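PDB 6OHB: guanine deaminase from Escherichia coli, which catalyses the zinc-dependent hydrolytic deamination of guanine to xanthine and ammonia, the first step of guanine degradation. Local coordinates for residues P208-T213 with K242-W247; T236-N241 with D260-Y265. All blocks are in the same frame, centred on the assembly; numbering follows the deposited sequence.

Contact 1: residues P208-T213 with K242-W247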
loop_
_atom_site.group_PDB
_atom_site.type_symbol
_atom_site.label_atom_id
_atom_site.label_comp_id
_atom_site.label_asym_id
_atom_site.label_seq_id
_atom_site.Cartn_x
_atom_site.Cartn_y
_atom_site.Cartn_z
ATOM N N PRO A 208 -22.083 -2.327 -20.220
ATOM C CA PRO A 208 -22.277 -0.872 -20.269
ATOM C C PRO A 208 -21.411 -0.230 -19.195
ATOM O O PRO A 208 -21.388 -0.693 -18.051
ATOM C CB PRO A 208 -23.772 -0.698 -19.978
ATOM C CG PRO A 208 -24.149 -1.928 -19.176
ATOM C CD PRO A 208 -23.222 -3.036 -19.602
ATOM N N ARG A 209 -20.689 0.833 -19.565
ATOM C CA ARG A 209 -19.770 1.460 -18.619
ATOM C C ARG A 209 -20.503 1.866 -17.347
ATOM O O ARG A 209 -20.215 1.355 -16.257
ATOM C CB ARG A 209 -19.076 2.667 -19.257
ATOM C CG ARG A 209 -17.956 3.227 -18.385
ATOM C CD ARG A 209 -17.242 4.399 -19.026
ATOM N NE ARG A 209 -16.496 4.023 -20.223
ATOM C CZ ARG A 209 -15.215 3.671 -20.231
ATOM N NH1 ARG A 209 -14.520 3.637 -19.098
ATOM N NH2 ARG A 209 -14.628 3.353 -21.375
ATOM N N PHE A 210 -21.464 2.775 -17.472
ATOM C CA PHE A 210 -22.447 3.035 -16.429
ATOM C C PHE A 210 -23.630 3.756 -17.069
ATOM O O PHE A 210 -23.624 4.061 -18.266
ATOM C CB PHE A 210 -21.855 3.834 -15.256
ATOM C CG PHE A 210 -21.074 5.063 -15.665
ATOM C CD1 PHE A 210 -19.797 5.278 -15.177
ATOM C CD2 PHE A 210 -21.617 6.000 -16.521
ATOM C CE1 PHE A 210 -19.079 6.402 -15.540
ATOM C CE2 PHE A 210 -20.904 7.126 -16.884
ATOM C CZ PHE A 210 -19.635 7.325 -16.396
ATOM N N ALA A 211 -24.651 4.018 -16.257
ATOM C CA ALA A 211 -25.870 4.630 -16.781
ATOM C C ALA A 211 -25.656 6.026 -17.365
ATOM O O ALA A 211 -26.274 6.322 -18.403
ATOM C CB ALA A 211 -26.944 4.653 -15.684
ATOM N N PRO A 212 -24.836 6.913 -16.780
ATOM C CA PRO A 212 -24.644 8.235 -17.405
ATOM C C PRO A 212 -24.252 8.196 -18.873
ATOM O O PRO A 212 -24.725 9.037 -19.645
ATOM C CB PRO A 212 -23.536 8.856 -16.548
ATOM C CG PRO A 212 -23.773 8.299 -15.198
ATOM C CD PRO A 212 -24.308 6.895 -15.401
ATOM N N THR A 213 -23.426 7.240 -19.293
ATOM C CA THR A 213 -22.925 7.230 -20.659
ATOM C C THR A 213 -23.716 6.296 -21.566
ATOM O O THR A 213 -23.256 5.975 -22.664
ATOM C CB THR A 213 -21.441 6.852 -20.692
ATOM O OG1 THR A 213 -21.207 5.715 -19.850
ATOM C CG2 THR A 213 -20.571 8.020 -20.241
ATOM N N LYS A 242 -20.841 10.187 -5.083
ATOM C CA LYS A 242 -22.103 10.890 -4.847
ATOM C C LYS A 242 -22.491 11.783 -6.025
ATOM O O LYS A 242 -23.676 11.880 -6.375
ATOM C CB LYS A 242 -22.004 11.710 -3.561
ATOM C CG LYS A 242 -21.169 11.041 -2.474
ATOM C CD LYS A 242 -21.238 11.801 -1.155
ATOM C CE LYS A 242 -22.644 11.769 -0.568
ATOM N NZ LYS A 242 -23.120 10.374 -0.333
ATOM N N ASP A 243 -21.512 12.451 -6.642
ATOM C CA ASP A 243 -21.803 13.232 -7.841
ATOM C C ASP A 243 -22.294 12.339 -8.972
ATOM O O ASP A 243 -23.169 12.736 -9.748
ATOM C CB ASP A 243 -20.570 14.022 -8.282
ATOM C CG ASP A 243 -20.081 14.982 -7.219
ATOM O OD1 ASP A 243 -20.898 15.388 -6.367
ATOM O OD2 ASP A 243 -18.880 15.330 -7.236
ATOM N N GLU A 244 -21.730 11.134 -9.088
ATOM C CA GLU A 244 -22.207 10.178 -10.084
ATOM C C GLU A 244 -23.657 9.783 -9.817
ATOM O O GLU A 244 -24.467 9.688 -10.750
ATOM C CB GLU A 244 -21.292 8.954 -10.091
ATOM C CG GLU A 244 -21.731 7.831 -11.014
ATOM C CD GLU A 244 -21.160 6.484 -10.605
ATOM O OE1 GLU A 244 -20.575 6.387 -9.502
ATOM O OE2 GLU A 244 -21.289 5.522 -11.389
ATOM N N ILE A 245 -24.009 9.573 -8.546
ATOM C CA ILE A 245 -25.382 9.221 -8.192
ATOM C C ILE A 245 -26.338 10.357 -8.545
ATOM O O ILE A 245 -27.435 10.126 -9.072
ATOM C CB ILE A 245 -25.466 8.853 -6.699
ATOM C CG1 ILE A 245 -24.651 7.590 -6.412
ATOM C CG2 ILE A 245 -26.912 8.669 -6.264
ATOM C CD1 ILE A 245 -24.564 7.249 -4.948
ATOM N N ALA A 246 -25.942 11.602 -8.252
ATOM C CA ALA A 246 -26.780 12.749 -8.603
ATOM C C ALA A 246 -26.919 12.896 -10.116
ATOM O O ALA A 246 -27.995 13.241 -10.622
ATOM C CB ALA A 246 -26.204 14.024 -7.985
ATOM N N TRP A 247 -25.837 12.646 -10.854
ATOM C CA TRP A 247 -25.902 12.664 -12.312
ATOM C C TRP A 247 -26.901 11.633 -12.828
ATOM O O TRP A 247 -27.667 11.907 -13.763
ATOM C CB TRP A 247 -24.508 12.411 -12.884
ATOM C CG TRP A 247 -24.337 12.774 -14.329
ATOM C CD1 TRP A 247 -25.194 13.503 -15.102
ATOM C CD2 TRP A 247 -23.230 12.431 -15.173
ATOM N NE1 TRP A 247 -24.691 13.631 -16.375
ATOM C CE2 TRP A 247 -23.486 12.981 -16.444
ATOM C CE3 TRP A 247 -22.047 11.709 -14.977
ATOM C CZ2 TRP A 247 -22.605 12.832 -17.516
ATOM C CZ3 TRP A 247 -21.172 11.562 -16.041
ATOM C CH2 TRP A 247 -21.456 12.121 -17.295
#

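Contact 2: residues T236-N241 with D260-Y265. With ZN (zinc ion), chain E.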
loop_
_atom_site.group_PDB
_atom_site.type_symbol
_atom_site.label_atom_id
_atom_site.label_comp_id
_atom_site.label_asym_id
_atom_site.label_seq_id
_atom_site.Cartn_x
_atom_site.Cartn_y
_atom_site.Cartn_z
ATOM N N THR A 236 -21.069 -3.774 -14.704
ATOM C CA THR A 236 -21.118 -2.319 -14.822
ATOM C C THR A 236 -20.707 -1.674 -13.505
ATOM O O THR A 236 -20.524 -2.354 -12.499
ATOM C CB THR A 236 -22.519 -1.855 -15.260
ATOM O OG1 THR A 236 -22.475 -0.470 -15.621
ATOM C CG2 THR A 236 -23.537 -2.063 -14.144
ATOM N N HIS A 237 -20.570 -0.345 -13.520
ATOM C CA HIS A 237 -20.249 0.429 -12.323
ATOM C C HIS A 237 -21.544 0.890 -11.642
ATOM O O HIS A 237 -22.553 1.135 -12.309
ATOM C CB HIS A 237 -19.376 1.644 -12.673
ATOM C CG HIS A 237 -17.967 1.316 -13.093
ATOM N ND1 HIS A 237 -17.610 1.071 -14.404
ATOM C CD2 HIS A 237 -16.816 1.261 -12.377
ATOM C CE1 HIS A 237 -16.307 0.856 -14.472
ATOM N NE2 HIS A 237 -15.801 0.961 -13.255
ATOM N N LEU A 238 -21.521 1.008 -10.305
ATOM C CA LEU A 238 -22.734 1.387 -9.579
ATOM C C LEU A 238 -22.404 2.119 -8.283
ATOM O O LEU A 238 -21.683 1.578 -7.441
ATOM C CB LEU A 238 -23.595 0.151 -9.266
ATOM C CG LEU A 238 -24.872 0.344 -8.435
ATOM C CD1 LEU A 238 -25.920 1.092 -9.242
ATOM C CD2 LEU A 238 -25.413 -1.005 -7.974
ATOM N N CYS A 239 -22.971 3.317 -8.119
ATOM C CA CYS A 239 -22.850 4.147 -6.916
ATOM C C CYS A 239 -21.426 4.170 -6.357
ATOM O O CYS A 239 -21.174 3.871 -5.188
ATOM C CB CYS A 239 -23.847 3.708 -5.840
ATOM S SG CYS A 239 -25.531 3.423 -6.417
ATOM N N GLU A 240 -20.499 4.596 -7.208
ATOM C CA GLU A 240 -19.126 4.789 -6.762
ATOM C C GLU A 240 -18.963 6.129 -6.052
ATOM O O GLU A 240 -18.277 6.218 -5.026
ATOM C CB GLU A 240 -18.172 4.693 -7.963
ATOM C CG GLU A 240 -16.691 4.880 -7.644
ATOM C CD GLU A 240 -15.805 4.718 -8.877
ATOM O OE1 GLU A 240 -16.357 4.581 -9.990
ATOM O OE2 GLU A 240 -14.561 4.737 -8.741
ATOM N N ASN A 241 -19.605 7.173 -6.578
ATOM C CA ASN A 241 -19.395 8.547 -6.147
ATOM C C ASN A 241 -20.738 9.264 -6.046
ATOM O O ASN A 241 -21.661 8.990 -6.818
ATOM C CB ASN A 241 -18.453 9.267 -7.122
ATOM C CG ASN A 241 -18.254 10.718 -6.778
ATOM O OD1 ASN A 241 -18.673 11.600 -7.526
ATOM N ND2 ASN A 241 -17.601 10.980 -5.650
ATOM N N ASP A 260 -32.014 0.971 -9.634
ATOM C CA ASP A 260 -33.292 0.677 -10.268
ATOM C C ASP A 260 -33.264 0.914 -11.771
ATOM O O ASP A 260 -34.054 0.298 -12.493
ATOM C CB ASP A 260 -34.412 1.498 -9.634
ATOM C CG ASP A 260 -35.786 1.070 -10.120
ATOM O OD1 ASP A 260 -36.295 0.037 -9.632
ATOM O OD2 ASP A 260 -36.353 1.766 -10.993
ATOM N N VAL A 261 -32.361 1.762 -12.263
ATOM C CA VAL A 261 -32.204 1.900 -13.710
ATOM C C VAL A 261 -31.761 0.574 -14.315
ATOM O O VAL A 261 -32.309 0.121 -15.326
ATOM C CB VAL A 261 -31.214 3.028 -14.045
ATOM C CG1 VAL A 261 -31.146 3.232 -15.554
ATOM C CG2 VAL A 261 -31.611 4.310 -13.333
ATOM N N TYR A 262 -30.765 -0.071 -13.698
ATOM C CA TYR A 262 -30.308 -1.365 -14.189
ATOM C C TYR A 262 -31.373 -2.431 -13.991
ATOM O O TYR A 262 -31.573 -3.288 -14.861
ATOM C CB TYR A 262 -29.025 -1.781 -13.469
ATOM C CG TYR A 262 -27.850 -0.866 -13.688
ATOM C CD1 TYR A 262 -27.453 -0.499 -14.969
ATOM C CD2 TYR A 262 -27.133 -0.370 -12.609
ATOM C CE1 TYR A 262 -26.372 0.344 -15.165
ATOM C CE2 TYR A 262 -26.052 0.471 -12.794
ATOM C CZ TYR A 262 -25.676 0.825 -14.070
ATOM O OH TYR A 262 -24.598 1.662 -14.244
ATOM N N HIS A 263 -32.084 -2.373 -12.862
ATOM C CA HIS A 263 -33.082 -3.390 -12.541
ATOM C C HIS A 263 -34.252 -3.362 -13.518
ATOM O O HIS A 263 -34.718 -4.420 -13.958
ATOM C CB HIS A 263 -33.571 -3.200 -11.104
ATOM C CG HIS A 263 -34.572 -4.221 -10.660
ATOM N ND1 HIS A 263 -34.254 -5.552 -10.491
ATOM C CD2 HIS A 263 -35.881 -4.105 -10.336
ATOM C CE1 HIS A 263 -35.326 -6.211 -10.089
ATOM N NE2 HIS A 263 -36.327 -5.355 -9.987
ATOM N N GLN A 264 -34.751 -2.166 -13.858
ATOM C CA GLN A 264 -35.890 -2.070 -14.768
ATOM C C GLN A 264 -35.526 -2.534 -16.171
ATOM O O GLN A 264 -36.395 -3.012 -16.908
ATOM C CB GLN A 264 -36.429 -0.638 -14.812
ATOM C CG GLN A 264 -37.082 -0.156 -13.517
ATOM C CD GLN A 264 -38.099 -1.136 -12.951
ATOM O OE1 GLN A 264 -38.922 -1.693 -13.680
ATOM N NE2 GLN A 264 -38.048 -1.344 -11.639
ATOM N N TYR A 265 -34.260 -2.395 -16.565
ATOM C CA TYR A 265 -33.782 -2.932 -17.829
ATOM C C TYR A 265 -33.313 -4.381 -17.706
ATOM O O TYR A 265 -32.549 -4.850 -18.558
ATOM C CB TYR A 265 -32.660 -2.053 -18.387
ATOM C CG TYR A 265 -33.144 -0.748 -18.983
ATOM C CD1 TYR A 265 -33.843 -0.726 -20.185
ATOM C CD2 TYR A 265 -32.907 0.460 -18.340
ATOM C CE1 TYR A 265 -34.290 0.464 -20.730
ATOM C CE2 TYR A 265 -33.353 1.656 -18.876
ATOM C CZ TYR A 265 -34.043 1.653 -20.071
ATOM O OH TYR A 265 -34.483 2.845 -20.604
HETATM ZN ZN ZN E . -13.830 0.512 -12.957
#

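Contact 1: residues P208-T213 with K242-W247
The carboxylate of E244, which meets the ring of F210 across this contact, is held at both oxygens: OE1 accepts the backbone N-H groups of E240 and N241, and OE2 is hydrogen-bonded to the hydroxyl of Y258. E244 is the third residue of helix 242-251, so its OE1 returns to the N-H of the N-cap residue N241, while N241 OD1 is weakly bonded to D243 N. With CG trans to the main-chain nitrogen (chi1 176°) and an extended chain beyond it, the carboxylate reaches forward to F210, whose CD1 lies 4.1 Å from E244 OE2. Ring and carboxylate are inclined by 56°, a loose van der Waals approach. R209 CG lies above one face of the same ring, near its rim.

One turn further along the helix, W247 offers a face of its indole to P212. P212 CB stands 3.6 Å from the centroid of the W247 six-membered ring and only 14° off its normal, a clear CH-pi contact, while P212 CG extends the apolar patch to 3.8 Å from W247 CE3. The carbonyl oxygen of P212 is bound by R172 and N173, and R209 makes a salt bridge to E110, so the loop 208-213 has polar ties beyond the helix.

R209 and F210 probably bind substrate, as in related enzymes. Their loop meets the helix through the P212–W247 CH-pi contact and the approach of F210 to a carboxylate held by other groups. The three bonds to E244, with the nearby helix N-terminus, would be expected to stabilise negative charge there.

Contact 2: residues T236-N241 with D260-Y265
Strand 236-238 and helix 260-264 run 10.8 Å apart at the closest approach of their axes, with N-to-C directions at 139°, and the side chain of Y262 spans the gap between them. Its hydroxyl donates to the main chain of the strand: Y262 OH lies 2.9 Å from H237 O, and the angle of 170° at the carbonyl oxygen puts the donor almost straight ahead of the C=O bond.

The phenol ring is fitted against the strand residues on either side of H237. T236 CG2 lies over one face, 3.8 Å from the centroid of the Y262 ring, in a CH-pi contact. L238 comes in differently, at the ring edge and in plane, with its CD1 3.6 Å from Y262 CE2; L238 and Y262 lie alongside each other, pointing opposite ways. The other branch of T236, OG1, is anti to its main-chain nitrogen (chi1 -169°) and bonds to the carbonyl oxygens of P208 and R209. Y262 also touches F210 and, on helix 216-228, M219.

H237 sends its CB away from the helix, and its NE2 binds the zinc ion at 2.0 Å, where H82, H84 and D327 complete the protein ligands. Its ND1 is hydrogen-bonded to R209 O, which restrains the rotation of the imidazole.

This is the TIM-barrel plan of the amidohydrolases, with a metal ligand at the C-terminal end of a barrel strand and a helix behind it. One residue is therefore held from two directions: the imidazole by metal and R209, the peptide carbonyl by a tyrosine of the outer layer. This is consistent with a second-shell position for Y262, which grips the main chain of the zinc ligand rather than its imidazole.

Both contacts are buried and lie on one flank of the barrel, their centres about 8 Å apart, but contact 2 belongs to the barrel wall, whereas contact 1 joins the loop after strand 203-208 to the helix that follows strand 233-238. That strand leads into helix 242-251 and then helix 258-264. Contact 2 pairs a directed hydrogen bond with ring packing on the face of the strand turned away from the metal; contact 1 rests on CH-pi and van der Waals contact, its carboxylate satisfied by groups outside it, and its W247 is partly exposed. T236 and a weak hydrogen bond from A211 N to the Y262 hydroxyl join the probable substrate-binding loop to contact 2.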